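Putative ABC transporter subunit, substrate-binding component (Rhodopseudomonas palustris, PDB 4EVQ) binds 4-hydroxybenzoate as the solute-binding component of an ABC transporter, probably delivering such lignin-derived aromatic compounds for uptake. Local coordinates at residues H261-F274 with A323-L335. Numbering follows the deposited sequence. Where two conformers were deposited one is given.
Sequences HYVSDLDNAENQAF and AASFASPRGPFKL
The Y262 ring turns its edge to P329 O and to N271 OD1, both in its plane, P329 O lying 3.9 Å from CE1, while CG of R330 approaches CD1 obliquely. The H261 ring likewise offers an edge: NH1 of R330 sits near its plane, 3.4 Å from CD2; F133 also meets this ring, and H261 NE2 is hydrogen-bonded to Q292. The turn P329-R330 links the two antiparallel strands of a β-hairpin, 325-328 and 331-334, and its tip is pressed against the N-terminal turns of helix 269-282 in this type I periplasmic binding protein fold. P329 is the wedge, its CG 3.6 Å from CD2 of F274 and its CD against the methylene CG of E270. With CG anti to the backbone N (chi1 -179°) and a bend at chi2, the E270 chain runs beside S328 and P329 and brings OE2 to W294. N271 ties the loop to the helix, its OD1 accepting from Y262 OH at 2.6 Å and its ND2 donating to the carbonyls of S264 and L266. With an alanine here all three bonds go, which would probably leave the Y262 hydroxyl without its mate and the V263-L266 turn less firmly held. R330 extends past the H261 carbonyl to a salt bridge from NH2 to D295, whose carboxylate is also hydrogen-bonded to S328 OG. N268 caps the helix, OD1 accepting from N271 N, and its ND2 gives the single hydrogen bond between the segments, 3.0 Å and nearly straight (174°) to P329 O, approaching from above that carbonyl's plane.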
loop_
_atom_site.group_PDB
_atom_site.type_symbol
_atom_site.label_atom_id
_atom_site.label_comp_id
_atom_site.label_asym_id
_atom_site.label_seq_id
_atom_site.Cartn_x
_atom_site.Cartn_y
_atom_site.Cartn_z
ATOM N N HIS A 261 -1.199 -7.996 3.312
ATOM C CA HIS A 261 0.143 -8.557 3.207
ATOM C C HIS A 261 1.039 -8.323 4.416
ATOM O O HIS A 261 2.197 -8.692 4.403
ATOM C CB HIS A 261 0.778 -8.084 1.902
ATOM C CG HIS A 261 0.719 -6.614 1.709
ATOM N ND1 HIS A 261 -0.480 -5.967 1.494
ATOM C CD2 HIS A 261 1.687 -5.675 1.648
ATOM C CE1 HIS A 261 -0.247 -4.677 1.360
ATOM N NE2 HIS A 261 1.054 -4.473 1.438
ATOM N N TYR A 262 0.520 -7.709 5.462
ATOM C CA TYR A 262 1.265 -7.523 6.712
ATOM C C TYR A 262 0.324 -7.644 7.899
ATOM O O TYR A 262 -0.831 -7.266 7.801
ATOM C CB TYR A 262 1.943 -6.132 6.749
ATOM C CG TYR A 262 2.734 -5.903 7.994
ATOM C CD1 TYR A 262 3.919 -6.600 8.252
ATOM C CD2 TYR A 262 2.316 -4.948 8.929
ATOM C CE1 TYR A 262 4.610 -6.410 9.413
ATOM C CE2 TYR A 262 3.032 -4.746 10.098
ATOM C CZ TYR A 262 4.191 -5.465 10.324
ATOM O OH TYR A 262 4.879 -5.242 11.499
ATOM N N VAL A 263 0.829 -8.206 8.990
ATOM C CA VAL A 263 0.142 -8.189 10.282
ATOM C C VAL A 263 1.230 -7.944 11.311
ATOM O O VAL A 263 2.311 -8.499 11.198
ATOM C CB VAL A 263 -0.499 -9.537 10.660
ATOM C CG1 VAL A 263 -1.630 -9.301 11.689
ATOM C CG2 VAL A 263 -0.950 -10.297 9.546
ATOM N N SER A 264 0.973 -7.111 12.324
ATOM C CA SER A 264 2.088 -6.698 13.168
ATOM C C SER A 264 2.616 -7.808 14.022
ATOM O O SER A 264 3.757 -7.710 14.439
ATOM C CB SER A 264 1.777 -5.468 14.011
ATOM O OG SER A 264 0.703 -5.748 14.792
ATOM N N ASP A 265 1.830 -8.863 14.218
ATOM C CA ASP A 265 2.236 -9.993 15.035
ATOM C C ASP A 265 3.031 -11.052 14.309
ATOM O O ASP A 265 3.319 -12.084 14.900
ATOM C CB ASP A 265 1.019 -10.646 15.782
ATOM C CG ASP A 265 -0.025 -11.260 14.857
ATOM O OD1 ASP A 265 0.224 -11.372 13.659
ATOM O OD2 ASP A 265 -1.115 -11.688 15.360
ATOM N N LEU A 266 3.412 -10.825 13.052
ATOM C CA LEU A 266 4.185 -11.835 12.345
ATOM C C LEU A 266 5.464 -12.131 13.128
ATOM O O LEU A 266 6.157 -11.221 13.550
ATOM C CB LEU A 266 4.511 -11.389 10.940
ATOM C CG LEU A 266 3.339 -11.361 9.929
ATOM C CD1 LEU A 266 3.708 -10.655 8.633
ATOM C CD2 LEU A 266 2.871 -12.791 9.621
ATOM N N ASP A 267 5.793 -13.401 13.319
ATOM C CA ASP A 267 6.813 -13.765 14.306
ATOM C C ASP A 267 8.238 -13.865 13.771
ATOM O O ASP A 267 9.152 -14.178 14.506
ATOM C CB ASP A 267 6.419 -15.074 15.007
ATOM C CG ASP A 267 6.493 -16.267 14.099
ATOM O OD1 ASP A 267 5.553 -16.452 13.288
ATOM O OD2 ASP A 267 7.481 -17.038 14.220
ATOM N N ASN A 268 8.448 -13.586 12.500
ATOM C CA ASN A 268 9.809 -13.654 11.957
ATOM C C ASN A 268 10.801 -12.616 12.562
ATOM O O ASN A 268 10.402 -11.595 13.140
ATOM C CB ASN A 268 9.751 -13.539 10.439
ATOM C CG ASN A 268 9.371 -12.145 9.989
ATOM O OD1 ASN A 268 10.148 -11.198 10.166
ATOM N ND2 ASN A 268 8.191 -12.009 9.396
ATOM N N ALA A 269 12.101 -12.865 12.398
ATOM C CA ALA A 269 13.134 -12.076 13.072
ATOM C C ALA A 269 13.166 -10.631 12.571
ATOM O O ALA A 269 13.416 -9.716 13.337
ATOM C CB ALA A 269 14.468 -12.706 12.865
ATOM N N GLU A 270 12.925 -10.443 11.283
ATOM C CA GLU A 270 12.979 -9.122 10.691
ATOM C C GLU A 270 11.865 -8.262 11.281
ATOM O O GLU A 270 12.111 -7.117 11.639
ATOM C CB GLU A 270 12.846 -9.186 9.183
ATOM C CG GLU A 270 12.926 -7.823 8.488
ATOM C CD GLU A 270 14.329 -7.215 8.369
ATOM O OE1 GLU A 270 15.392 -7.837 8.705
ATOM O OE2 GLU A 270 14.346 -6.087 7.900
ATOM N N ASN A 271 10.663 -8.812 11.361
ATOM C CA ASN A 271 9.565 -8.066 11.964
ATOM C C ASN A 271 9.790 -7.779 13.420
ATOM O O ASN A 271 9.505 -6.662 13.874
ATOM C CB ASN A 271 8.223 -8.766 11.768
ATOM C CG ASN A 271 7.087 -7.874 12.080
ATOM O OD1 ASN A 271 7.066 -6.724 11.655
ATOM N ND2 ASN A 271 6.126 -8.380 12.810
ATOM N N GLN A 272 10.320 -8.745 14.173
ATOM C CA GLN A 272 10.502 -8.499 15.580
ATOM C C GLN A 272 11.470 -7.335 15.787
ATOM O O GLN A 272 11.250 -6.494 16.635
ATOM C CB GLN A 272 10.965 -9.781 16.278
ATOM C CG GLN A 272 9.847 -10.846 16.296
ATOM C CD GLN A 272 8.514 -10.330 16.827
ATOM O OE1 GLN A 272 8.417 -9.881 17.973
ATOM N NE2 GLN A 272 7.470 -10.388 15.989
ATOM N N ALA A 273 12.545 -7.295 15.006
ATOM C CA ALA A 273 13.544 -6.261 15.182
ATOM C C ALA A 273 13.028 -4.907 14.694
ATOM O O ALA A 273 13.301 -3.876 15.288
ATOM C CB ALA A 273 14.799 -6.633 14.450
ATOM N N PHE A 274 12.296 -4.934 13.591
ATOM C CA PHE A 274 11.719 -3.723 13.035
ATOM C C PHE A 274 10.688 -3.090 13.971
ATOM O O PHE A 274 10.703 -1.893 14.190
ATOM C CB PHE A 274 11.066 -4.108 11.693
ATOM C CG PHE A 274 10.244 -3.011 11.067
ATOM C CD1 PHE A 274 10.823 -1.876 10.570
ATOM C CD2 PHE A 274 8.880 -3.183 10.919
ATOM C CE1 PHE A 274 10.052 -0.879 9.999
ATOM C CE2 PHE A 274 8.100 -2.219 10.330
ATOM C CZ PHE A 274 8.689 -1.073 9.862
ATOM N N ALA A 323 16.176 -8.424 -9.376
ATOM C CA ALA A 323 16.586 -9.743 -8.911
ATOM C C ALA A 323 16.686 -9.829 -7.396
ATOM O O ALA A 323 17.028 -10.877 -6.847
ATOM C CB ALA A 323 17.925 -10.084 -9.547
ATOM N N ALA A 324 16.370 -8.748 -6.704
ATOM C CA ALA A 324 16.605 -8.725 -5.276
ATOM C C ALA A 324 15.673 -9.652 -4.498
ATOM O O ALA A 324 14.505 -9.878 -4.858
ATOM C CB ALA A 324 16.515 -7.312 -4.742
ATOM N N SER A 325 16.202 -10.194 -3.421
ATOM C CA SER A 325 15.345 -10.807 -2.427
ATOM C C SER A 325 16.038 -10.660 -1.069
ATOM O O SER A 325 17.269 -10.684 -0.929
ATOM C CB SER A 325 14.999 -12.243 -2.779
ATOM O OG SER A 325 16.184 -12.972 -2.784
ATOM N N PHE A 326 15.210 -10.429 -0.079
ATOM C CA PHE A 326 15.686 -10.110 1.252
ATOM C C PHE A 326 14.536 -10.413 2.186
ATOM O O PHE A 326 13.382 -10.642 1.777
ATOM C CB PHE A 326 16.147 -8.638 1.376
ATOM C CG PHE A 326 15.167 -7.634 0.827
ATOM C CD1 PHE A 326 14.057 -7.258 1.541
ATOM C CD2 PHE A 326 15.363 -7.087 -0.431
ATOM C CE1 PHE A 326 13.146 -6.320 1.006
ATOM C CE2 PHE A 326 14.470 -6.192 -0.964
ATOM C CZ PHE A 326 13.359 -5.794 -0.234
ATOM N N ALA A 327 14.858 -10.454 3.459
ATOM C CA ALA A 327 13.822 -10.638 4.450
ATOM C C ALA A 327 13.163 -9.295 4.743
ATOM O O ALA A 327 13.810 -8.289 5.077
ATOM C CB ALA A 327 14.394 -11.212 5.667
ATOM N N SER A 328 11.843 -9.303 4.616
ATOM C CA SER A 328 10.995 -8.180 4.982
ATOM C C SER A 328 10.352 -8.475 6.324
ATOM O O SER A 328 10.157 -9.622 6.660
ATOM C CB SER A 328 9.899 -8.045 3.917
ATOM O OG SER A 328 8.837 -7.167 4.359
ATOM N N PRO A 329 9.879 -7.446 7.034
ATOM C CA PRO A 329 8.971 -7.659 8.146
ATOM C C PRO A 329 7.783 -8.552 7.750
ATOM O O PRO A 329 7.220 -9.246 8.596
ATOM C CB PRO A 329 8.559 -6.223 8.534
ATOM C CG PRO A 329 9.790 -5.432 8.242
ATOM C CD PRO A 329 10.252 -6.031 6.906
ATOM N N ARG A 330 7.386 -8.577 6.483
ATOM C CA ARG A 330 6.302 -9.475 6.016
ATOM C C ARG A 330 6.698 -10.941 6.034
ATOM O O ARG A 330 5.986 -11.907 6.330
ATOM C CB ARG A 330 5.973 -9.090 4.583
ATOM C CG ARG A 330 5.268 -7.749 4.611
ATOM C CD ARG A 330 4.954 -7.180 3.239
ATOM N NE ARG A 330 6.077 -6.379 2.749
ATOM C CZ ARG A 330 6.061 -5.661 1.636
ATOM N NH1 ARG A 330 5.008 -5.673 0.844
ATOM N NH2 ARG A 330 7.103 -4.892 1.349
ATOM N N GLY A 331 7.891 -11.116 5.623
ATOM C CA GLY A 331 8.320 -12.463 5.217
ATOM C C GLY A 331 9.386 -12.316 4.138
ATOM O O GLY A 331 9.908 -11.214 3.962
ATOM N N PRO A 332 9.731 -13.404 3.400
ATOM C CA PRO A 332 10.670 -13.216 2.292
ATOM C C PRO A 332 10.090 -12.288 1.224
ATOM O O PRO A 332 8.947 -12.432 0.830
ATOM C CB PRO A 332 10.851 -14.638 1.729
ATOM C CG PRO A 332 10.479 -15.563 2.843
ATOM C CD PRO A 332 9.398 -14.835 3.597
ATOM N N PHE A 333 10.885 -11.328 0.796
ATOM C CA PHE A 333 10.425 -10.399 -0.189
ATOM C C PHE A 333 11.008 -10.830 -1.513
ATOM O O PHE A 333 12.189 -11.092 -1.612
ATOM C CB PHE A 333 10.876 -8.992 0.161
ATOM C CG PHE A 333 10.348 -7.934 -0.784
ATOM C CD1 PHE A 333 11.073 -7.634 -1.918
ATOM C CD2 PHE A 333 9.165 -7.247 -0.543
ATOM C CE1 PHE A 333 10.641 -6.691 -2.815
ATOM C CE2 PHE A 333 8.704 -6.302 -1.447
ATOM C CZ PHE A 333 9.462 -5.996 -2.578
ATOM N N LYS A 334 10.170 -10.841 -2.547
ATOM C CA LYS A 334 10.634 -11.065 -3.930
ATOM C C LYS A 334 9.666 -10.453 -4.933
ATOM O O LYS A 334 8.493 -10.185 -4.641
ATOM C CB LYS A 334 10.868 -12.541 -4.220
ATOM C CG LYS A 334 9.607 -13.340 -4.359
ATOM C CD LYS A 334 9.870 -14.859 -4.382
ATOM C CE LYS A 334 8.572 -15.584 -4.164
ATOM N NZ LYS A 334 8.825 -17.062 -4.172
ATOM N N LEU A 335 10.178 -10.152 -6.101
ATOM C CA LEU A 335 9.426 -9.488 -7.132
ATOM C C LEU A 335 9.077 -10.423 -8.277
ATOM O O LEU A 335 9.878 -11.305 -8.652
ATOM C CB LEU A 335 10.209 -8.296 -7.694
ATOM C CG LEU A 335 10.497 -7.171 -6.715
ATOM C CD1 LEU A 335 11.391 -6.164 -7.355
ATOM C CD2 LEU A 335 9.216 -6.475 -6.225
#